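Local coordinates for probable leucine/isoleucine/valine-binding protein (Rhodopirellula baltica, PDB 4KV7) that probably binds branched-chain or related amino acids as the extracytoplasmic receptor of an ABC transporter, at residues F161-D166 against H193-R198; V220-T225 against P243-V248. The protein carries 1 engineered substitution. All blocks are in the same frame, centred on the assembly; numbering follows the deposited sequence.

Followed from the N terminus, the chain first closes contact 1, where strand 159-164 is rejoined by strand 193-196 after helix 167-183, and then, with contact 1 already complete, contact 2, where strand 219-223 meets strand 244-247 after helix 226-238. The two loops therefore lie in series, neither nesting nor crossing. In space they share one sheet, ordered 193-196, 159-164, 219-223, 244-247, with contact 1 at its border and contact 2 further in. Strands 159-164 and 219-223 are neighbours and join the contacts through F162, whose backbone N and O pair with I221 and V223. Together the contacts tie four parallel strands of one lobe.

Contact 1: F161-D166 against H193-R198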
loop_
_atom_site.group_PDB
_atom_site.type_symbol
_atom_site.label_atom_id
_atom_site.label_comp_id
_atom_site.label_asym_id
_atom_site.label_seq_id
_atom_site.Cartn_x
_atom_site.Cartn_y
_atom_site.Cartn_z
ATOM N N PHE A 161 17.925 -6.920 6.081
ATOM C CA PHE A 161 16.651 -6.971 5.371
ATOM C C PHE A 161 16.050 -8.361 5.462
ATOM O O PHE A 161 16.760 -9.358 5.351
ATOM C CB PHE A 161 16.852 -6.589 3.908
ATOM C CG PHE A 161 17.312 -5.179 3.742
ATOM C CD1 PHE A 161 18.652 -4.835 3.880
ATOM C CD2 PHE A 161 16.391 -4.180 3.505
ATOM C CE1 PHE A 161 19.061 -3.516 3.771
ATOM C CE2 PHE A 161 16.795 -2.858 3.402
ATOM C CZ PHE A 161 18.130 -2.532 3.535
ATOM N N PHE A 162 14.733 -8.405 5.655
ATOM C CA PHE A 162 13.960 -9.646 5.621
ATOM C C PHE A 162 12.878 -9.418 4.591
ATOM O O PHE A 162 12.003 -8.572 4.797
ATOM C CB PHE A 162 13.332 -9.933 6.979
ATOM C CG PHE A 162 12.454 -11.148 6.980
ATOM C CD1 PHE A 162 13.001 -12.423 6.926
ATOM C CD2 PHE A 162 11.069 -11.019 7.014
ATOM C CE1 PHE A 162 12.176 -13.543 6.912
ATOM C CE2 PHE A 162 10.248 -12.126 7.000
ATOM C CZ PHE A 162 10.806 -13.390 6.950
ATOM N N THR A 163 12.962 -10.113 3.457
ATOM C CA THR A 163 12.090 -9.759 2.340
ATOM C C THR A 163 11.475 -10.956 1.643
ATOM O O THR A 163 12.032 -12.051 1.623
ATOM C CB THR A 163 12.803 -8.893 1.257
ATOM O OG1 THR A 163 13.578 -9.718 0.389
ATOM C CG2 THR A 163 13.681 -7.811 1.875
ATOM N N GLN A 164 10.337 -10.712 1.018
ATOM C CA GLN A 164 9.654 -11.723 0.235
ATOM C C GLN A 164 10.485 -12.032 -1.003
ATOM O O GLN A 164 11.039 -11.118 -1.629
ATOM C CB GLN A 164 8.288 -11.183 -0.156
ATOM C CG GLN A 164 7.308 -12.207 -0.667
ATOM C CD GLN A 164 5.928 -11.621 -0.650
ATOM O OE1 GLN A 164 5.335 -11.471 0.420
ATOM N NE2 GLN A 164 5.426 -11.218 -1.817
ATOM N N ASN A 165 10.604 -13.304 -1.349
ATOM C CA ASN A 165 11.524 -13.725 -2.395
ATOM C C ASN A 165 10.893 -13.625 -3.778
ATOM O O ASN A 165 10.656 -14.630 -4.445
ATOM C CB ASN A 165 12.019 -15.142 -2.113
ATOM C CG ASN A 165 13.387 -15.401 -2.689
ATOM O OD1 ASN A 165 14.030 -14.503 -3.231
ATOM N ND2 ASN A 165 13.851 -16.639 -2.562
ATOM N N ASP A 166 10.615 -12.390 -4.187
ATOM C CA ASP A 166 9.957 -12.099 -5.454
ATOM C C ASP A 166 10.159 -10.629 -5.775
ATOM O O ASP A 166 10.982 -9.954 -5.137
ATOM C CB ASP A 166 8.458 -12.479 -5.436
ATOM C CG ASP A 166 7.641 -11.684 -4.429
ATOM O OD1 ASP A 166 8.145 -10.684 -3.876
ATOM O OD2 ASP A 166 6.459 -12.053 -4.216
ATOM N N HIS A 193 20.487 -10.270 4.219
ATOM C CA HIS A 193 19.268 -10.384 3.441
ATOM C C HIS A 193 18.658 -11.779 3.549
ATOM O O HIS A 193 19.050 -12.697 2.827
ATOM C CB HIS A 193 19.547 -10.046 1.979
ATOM C CG HIS A 193 18.310 -9.802 1.171
ATOM N ND1 HIS A 193 18.331 -9.655 -0.199
ATOM C CD2 HIS A 193 17.013 -9.651 1.541
ATOM C CE1 HIS A 193 17.104 -9.434 -0.639
ATOM N NE2 HIS A 193 16.287 -9.419 0.398
ATOM N N GLY A 194 17.716 -11.933 4.471
ATOM C CA GLY A 194 16.973 -13.173 4.620
ATOM C C GLY A 194 15.695 -13.096 3.815
ATOM O O GLY A 194 15.084 -12.030 3.748
ATOM N N ARG A 195 15.293 -14.214 3.202
ATOM C CA ARG A 195 14.110 -14.223 2.336
ATOM C C ARG A 195 13.108 -15.291 2.743
ATOM O O ARG A 195 13.456 -16.253 3.420
ATOM C CB ARG A 195 14.447 -14.487 0.857
ATOM C CG ARG A 195 15.779 -14.079 0.294
ATOM C CD ARG A 195 15.876 -12.634 -0.118
ATOM N NE ARG A 195 14.779 -11.959 -0.830
ATOM C CZ ARG A 195 14.864 -11.517 -2.085
ATOM N NH1 ARG A 195 15.942 -11.763 -2.820
ATOM N NH2 ARG A 195 13.875 -10.807 -2.614
ATOM N N TYR A 196 11.870 -15.128 2.297
ATOM C CA TYR A 196 10.856 -16.160 2.462
ATOM C C TYR A 196 9.967 -16.184 1.223
ATOM O O TYR A 196 9.821 -15.178 0.536
ATOM C CB TYR A 196 10.006 -15.898 3.718
ATOM C CG TYR A 196 9.055 -14.750 3.520
ATOM C CD1 TYR A 196 9.443 -13.446 3.790
ATOM C CD2 TYR A 196 7.774 -14.966 3.022
ATOM C CE1 TYR A 196 8.585 -12.382 3.571
ATOM C CE2 TYR A 196 6.911 -13.911 2.784
ATOM C CZ TYR A 196 7.319 -12.617 3.065
ATOM O OH TYR A 196 6.448 -11.570 2.849
ATOM N N ARG A 197 9.336 -17.318 0.965
ATOM C CA ARG A 197 8.501 -17.461 -0.221
ATOM C C ARG A 197 7.106 -16.870 -0.002
ATOM O O ARG A 197 6.463 -17.129 1.030
ATOM C CB ARG A 197 8.397 -18.940 -0.624
ATOM C CG ARG A 197 7.516 -19.166 -1.847
ATOM C CD ARG A 197 7.748 -20.516 -2.522
ATOM N NE ARG A 197 7.250 -21.659 -1.762
ATOM C CZ ARG A 197 5.991 -22.083 -1.781
ATOM N NH1 ARG A 197 5.083 -21.430 -2.486
ATOM N NH2 ARG A 197 5.641 -23.151 -1.076
ATOM N N ARG A 198 6.641 -16.085 -0.973
ATOM C CA ARG A 198 5.323 -15.451 -0.921
ATOM C C ARG A 198 4.211 -16.417 -0.532
ATOM O O ARG A 198 4.115 -17.530 -1.049
ATOM C CB ARG A 198 4.982 -14.819 -2.268
ATOM C CG ARG A 198 3.631 -14.109 -2.270
ATOM C CD ARG A 198 3.309 -13.463 -3.625
ATOM N NE ARG A 198 3.117 -14.457 -4.675
ATOM C CZ ARG A 198 3.986 -14.737 -5.645
ATOM N NH1 ARG A 198 5.149 -14.103 -5.736
ATOM N NH2 ARG A 198 3.688 -15.674 -6.530
HETATM O O HOH W 1 8.145 -15.701 -3.420
#
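F162 and Y196 lie side by side on one face of the parallel strand pair 161-164/193-196, their planes 22° apart but slid so that overlap is slight; CZ of F162 comes 3.4 Å from CD1 of Y196. Further along, CA of Q164 sits over a face of the Y196 ring, while the phenol OH makes a weak 2.7 Å bond to Q164 OE1 and also meets the backbone N of T225. This buried half is tight. The other face, carrying F161, T163, H193 and R195, is more polar, and H193 and R195 are partly exposed. T163 OG1 and H193 NE2 are hydrogen-bonded at 2.7 Å. R195, bent at chi2 and chi3, lays its guanidinium between N165 OD1 over one face and H193 CE1 over the other; its NH2 reaches Q164 O (3.0 Å) and salt-bridges D170. Replacing R195 by alanine would remove the NH2 bonds to Q164 O and D170, and is likely to leave the D170 carboxylate without this positive partner. Past the strand ends, D166 OD2 receives Q164 NE2 on its syn side and R198 NH1 with its anti lone pair, the latter a salt bridge of 2.9 Å in nearly coplanar groups. A water joins N165 O to R198 N near exposed N165. Helix 226-238 packs on F162 and Y196, F173 of helix 167-183 stacks on H193, and strand 219-223 continues the sheet beyond 159-164.

Contact 2: V220-T225 against P243-V248; sequences VIMVGT and PQFLAV
M222, a selenomethionine, lays its SE obliquely beside the F245 ring, 3.8 Å from CD1, in a Met-aromatic contact. With CG anti to the carbonyl carbon (chi1 -57°) and a bend at chi3, the chain carries its CE on to the methyl of A247, 3.7 Å from CB. CD1 of F245 also touches V220 CB, and P243 CG lies over one face of the ring while meeting V220 CG2 at 3.7 Å. On the reverse face of the sheet I221 and L246 pair more loosely, CG1 to CD1 at 4.2 Å. Beyond the last bridge, V248 sets CG2 against M222 O, 3.6 Å away. Four backbone bonds zip the strands together: V220 N to Q244 O, L246 N to V220 O, M222 N to L246 O (2.7 Å and almost straight at 173°), and the longer V248 N to M222 O. Helix 226-238 covers M222 and F245, whereas M145 of helix 138-151 packs on I221, L246 and V248. Strand 219-223, helix 226-238 and strand 244-247 thus form a beta-alpha-beta crossover in the parallel part of a mixed sheet, with helix 226-238 on one face and helix 138-151 on the other, the layered alpha/beta architecture of a periplasmic binding protein lobe.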
loop_
_atom_site.group_PDB
_atom_site.type_symbol
_atom_site.label_atom_id
_atom_site.label_comp_id
_atom_site.label_asym_id
_atom_site.label_seq_id
_atom_site.Cartn_x
_atom_site.Cartn_y
_atom_site.Cartn_z
ATOM N N VAL A 220 16.383 -4.496 11.336
ATOM C CA VAL A 220 15.913 -5.352 10.259
ATOM C C VAL A 220 14.705 -4.699 9.607
ATOM O O VAL A 220 13.663 -4.502 10.240
ATOM C CB VAL A 220 15.542 -6.764 10.754
ATOM C CG1 VAL A 220 14.953 -7.591 9.629
ATOM C CG2 VAL A 220 16.765 -7.461 11.331
ATOM N N ILE A 221 14.865 -4.352 8.333
ATOM C CA ILE A 221 13.805 -3.790 7.513
ATOM C C ILE A 221 13.042 -4.937 6.870
ATOM O O ILE A 221 13.610 -5.770 6.151
ATOM C CB ILE A 221 14.385 -2.802 6.468
ATOM C CG1 ILE A 221 14.929 -1.563 7.188
ATOM C CG2 ILE A 221 13.324 -2.398 5.452
ATOM C CD1 ILE A 221 15.768 -0.616 6.318
HETATM N N MSE A 222 11.745 -4.979 7.150
HETATM C CA MSE A 222 10.879 -6.069 6.707
HETATM C C MSE A 222 10.057 -5.656 5.499
HETATM O O MSE A 222 9.216 -4.745 5.572
HETATM C CB MSE A 222 9.959 -6.511 7.841
HETATM C CG MSE A 222 10.717 -6.930 9.087
HETATM SE SE MSE A 222 9.629 -7.687 10.508
HETATM C CE MSE A 222 8.373 -6.220 10.702
ATOM N N VAL A 223 10.322 -6.326 4.386
ATOM C CA VAL A 223 9.611 -6.087 3.139
ATOM C C VAL A 223 8.816 -7.362 2.862
ATOM O O VAL A 223 9.206 -8.212 2.062
ATOM C CB VAL A 223 10.589 -5.747 1.981
ATOM C CG1 VAL A 223 9.813 -5.331 0.755
ATOM C CG2 VAL A 223 11.579 -4.650 2.392
ATOM N N GLY A 224 7.711 -7.502 3.585
ATOM C CA GLY A 224 6.943 -8.724 3.566
ATOM C C GLY A 224 5.491 -8.462 3.866
ATOM O O GLY A 224 5.025 -7.337 3.715
ATOM N N THR A 225 4.762 -9.504 4.257
ATOM C CA THR A 225 3.377 -9.359 4.690
ATOM C C THR A 225 3.250 -9.768 6.155
ATOM O O THR A 225 4.154 -10.395 6.722
ATOM C CB THR A 225 2.429 -10.203 3.841
ATOM O OG1 THR A 225 2.862 -11.566 3.879
ATOM C CG2 THR A 225 2.418 -9.688 2.390
ATOM N N PRO A 243 16.638 -7.157 17.318
ATOM C CA PRO A 243 17.024 -5.910 16.657
ATOM C C PRO A 243 15.841 -4.956 16.623
ATOM O O PRO A 243 14.731 -5.344 16.993
ATOM C CB PRO A 243 17.311 -6.370 15.233
ATOM C CG PRO A 243 16.295 -7.474 15.023
ATOM C CD PRO A 243 16.288 -8.210 16.346
ATOM N N GLN A 244 16.061 -3.732 16.167
ATOM C CA GLN A 244 14.941 -2.866 15.831
ATOM C C GLN A 244 14.317 -3.372 14.539
ATOM O O GLN A 244 14.983 -3.417 13.505
ATOM C CB GLN A 244 15.422 -1.432 15.634
ATOM C CG GLN A 244 14.336 -0.483 15.155
ATOM C CD GLN A 244 13.256 -0.265 16.196
ATOM O OE1 GLN A 244 13.517 0.276 17.265
ATOM N NE2 GLN A 244 12.028 -0.664 15.878
ATOM N N PHE A 245 13.043 -3.755 14.592
ATOM C CA PHE A 245 12.316 -4.168 13.396
ATOM C C PHE A 245 11.597 -2.971 12.805
ATOM O O PHE A 245 11.018 -2.168 13.540
ATOM C CB PHE A 245 11.310 -5.274 13.728
ATOM C CG PHE A 245 11.949 -6.595 14.051
ATOM C CD1 PHE A 245 12.505 -7.364 13.042
ATOM C CD2 PHE A 245 11.997 -7.063 15.353
ATOM C CE1 PHE A 245 13.088 -8.577 13.316
ATOM C CE2 PHE A 245 12.583 -8.282 15.636
ATOM C CZ PHE A 245 13.130 -9.039 14.610
ATOM N N LEU A 246 11.645 -2.852 11.486
ATOM C CA LEU A 246 10.934 -1.784 10.782
ATOM C C LEU A 246 10.141 -2.389 9.642
ATOM O O LEU A 246 10.710 -3.057 8.778
ATOM C CB LEU A 246 11.894 -0.744 10.201
ATOM C CG LEU A 246 12.837 -0.067 11.199
ATOM C CD1 LEU A 246 14.188 -0.780 11.282
ATOM C CD2 LEU A 246 13.025 1.400 10.846
ATOM N N ALA A 247 8.836 -2.136 9.612
ATOM C CA ALA A 247 7.947 -2.708 8.606
ATOM C C ALA A 247 7.583 -1.653 7.577
ATOM O O ALA A 247 7.200 -0.532 7.935
ATOM C CB ALA A 247 6.692 -3.224 9.276
ATOM N N VAL A 248 7.664 -2.000 6.301
ATOM C CA VAL A 248 7.138 -1.096 5.279
ATOM C C VAL A 248 5.615 -1.116 5.306
ATOM O O VAL A 248 4.983 -1.992 5.930
ATOM C CB VAL A 248 7.669 -1.395 3.857
ATOM C CG1 VAL A 248 9.194 -1.267 3.813
ATOM C CG2 VAL A 248 7.212 -2.753 3.361
#